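Local coordinates for protein phenylalanine hydroxylase (Colwellia psychrerythraea, PDB 2V27) that probably hydroxylates L-phenylalanine to L-tyrosine with tetrahydrobiopterin and molecular oxygen at an active-site iron, the first step of phenylalanine breakdown, at residues Ile207-Arg212 against Gly255-Lys260. Residues are numbered along the deposited sequence; the frame is centred on the assembly and turned at random.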
# COMPACT_ATOMS: atom_id res chain seq x y z
N ILE B 207 -4.21 -5.88 -24.20
CA ILE B 207 -3.85 -7.12 -23.52
C ILE B 207 -2.35 -7.19 -23.27
O ILE B 207 -1.89 -7.72 -22.25
CB ILE B 207 -4.40 -8.36 -24.30
CG1 ILE B 207 -4.13 -9.63 -23.46
CG2 ILE B 207 -3.86 -8.43 -25.73
CD1 ILE B 207 -5.23 -10.75 -23.63
N LEU B 208 -1.54 -6.75 -24.25
CA LEU B 208 -0.08 -6.77 -24.03
C LEU B 208 0.32 -5.83 -22.87
O LEU B 208 1.10 -6.26 -21.99
CB LEU B 208 0.68 -6.44 -25.36
CG LEU B 208 2.18 -6.54 -25.22
CD1 LEU B 208 2.64 -7.96 -24.86
CD2 LEU B 208 2.70 -6.16 -26.62
N ASP B 209 -0.22 -4.61 -22.83
CA ASP B 209 0.06 -3.70 -21.69
C ASP B 209 -0.30 -4.41 -20.35
O ASP B 209 0.48 -4.40 -19.38
CB ASP B 209 -0.74 -2.39 -21.79
CG ASP B 209 -0.09 -1.40 -22.62
OD1 ASP B 209 1.16 -1.34 -22.61
OD2 ASP B 209 -0.87 -0.66 -23.25
N VAL B 210 -1.48 -5.05 -20.35
CA VAL B 210 -2.00 -5.68 -19.12
C VAL B 210 -1.05 -6.80 -18.70
O VAL B 210 -0.62 -6.84 -17.56
CB VAL B 210 -3.42 -6.25 -19.33
CG1 VAL B 210 -3.83 -7.27 -18.18
CG2 VAL B 210 -4.39 -5.15 -19.44
N LEU B 211 -0.66 -7.69 -19.63
CA LEU B 211 0.24 -8.79 -19.27
C LEU B 211 1.63 -8.32 -18.74
O LEU B 211 2.32 -9.05 -18.03
CB LEU B 211 0.45 -9.70 -20.50
CG LEU B 211 -0.78 -10.54 -20.90
CD1 LEU B 211 -0.55 -11.16 -22.26
CD2 LEU B 211 -1.15 -11.61 -19.85
N ARG B 212 2.01 -7.10 -19.15
CA ARG B 212 3.30 -6.51 -18.74
C ARG B 212 3.25 -5.67 -17.46
O ARG B 212 4.27 -5.11 -17.06
CB ARG B 212 3.83 -5.63 -19.86
CG ARG B 212 4.32 -6.52 -21.06
CD ARG B 212 4.81 -5.66 -22.24
NE ARG B 212 6.08 -5.08 -21.84
CZ ARG B 212 6.36 -3.78 -21.77
NH1 ARG B 212 5.48 -2.82 -22.14
NH2 ARG B 212 7.55 -3.44 -21.29
N GLY B 255 9.77 -7.77 -21.60
CA GLY B 255 9.93 -7.61 -20.15
C GLY B 255 8.76 -6.81 -19.55
O GLY B 255 8.00 -6.15 -20.25
N LEU B 256 8.64 -6.90 -18.23
CA LEU B 256 7.61 -6.15 -17.54
C LEU B 256 7.80 -4.67 -17.72
O LEU B 256 8.93 -4.19 -17.79
CB LEU B 256 7.60 -6.47 -16.06
CG LEU B 256 7.23 -7.90 -15.64
CD1 LEU B 256 7.35 -8.07 -14.12
CD2 LEU B 256 5.84 -8.30 -16.12
N HIS B 257 6.70 -3.93 -17.73
CA HIS B 257 6.74 -2.47 -17.59
C HIS B 257 7.49 -2.14 -16.31
O HIS B 257 7.46 -2.90 -15.31
CB HIS B 257 5.32 -1.92 -17.36
CG HIS B 257 4.51 -1.67 -18.58
ND1 HIS B 257 4.89 -0.74 -19.53
CD2 HIS B 257 3.28 -2.13 -18.97
CE1 HIS B 257 3.96 -0.67 -20.46
NE2 HIS B 257 2.98 -1.51 -20.16
N GLU B 258 8.16 -0.97 -16.30
CA GLU B 258 8.75 -0.50 -15.03
C GLU B 258 7.59 -0.33 -14.04
O GLU B 258 6.54 0.17 -14.43
CB GLU B 258 9.44 0.84 -15.21
CG GLU B 258 10.19 1.24 -13.95
CD GLU B 258 10.87 2.59 -14.09
OE1 GLU B 258 10.92 3.16 -15.21
OE2 GLU B 258 11.36 3.10 -13.07
N ALA B 259 7.82 -0.78 -12.83
CA ALA B 259 6.82 -0.63 -11.74
C ALA B 259 6.57 0.84 -11.41
O ALA B 259 7.51 1.66 -11.42
CB ALA B 259 7.28 -1.33 -10.53
N LYS B 260 5.32 1.18 -11.07
CA LYS B 260 5.06 2.48 -10.48
C LYS B 260 5.68 2.51 -9.08
O LYS B 260 5.87 1.48 -8.47
CB LYS B 260 3.58 2.79 -10.43
CG LYS B 260 2.89 2.70 -11.78
CD LYS B 260 3.16 3.95 -12.55
CE LYS B 260 1.94 4.27 -13.45
NZ LYS B 260 1.82 5.72 -13.80
O HOH W 1 7.67 -0.23 -20.90
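The carbonyl O of Gly255 is gripped side-on by two nitrogens of the Arg212 guanidinium. Arg212 NE lies 2.7 Å from Gly255 O and meets it almost head-on, whereas Arg212 NH2, at 2.9 Å from the same Gly255 O, stands above the carbonyl plane. A bend at chi3 (72°) turns the arginine chain toward this acceptor, and Arg212 NH1 is left over one face of the His257 imidazole, near the rim, 3.1 Å from His257 CE1; the two planes are inclined by 48°. The ring's far nitrogen is also held: His257 NE2 donates, in the ring plane, to Asp209 OD1 at 3.1 Å, on the anti side of the carboxylate but 35° out of its plane. A water joins Arg212 NH2 to His257 ND1, and the backbone completes the clasp with His257 N to Arg212 O, 2.8 Å. Were Arg212 an alanine, the Gly255 carbonyl would probably lose both side-chain donors and the imidazole its NH1 neighbour. Remote from the iron site, this surface contact, with the arginine also packed on Ala251 and Leu254, exemplifies a tertiary arginine-carbonyl clasp backed by a His-carboxylate hydrogen bond: the positive-phi glycine that follows helix 241-254 is tied to the end of helix 207-211.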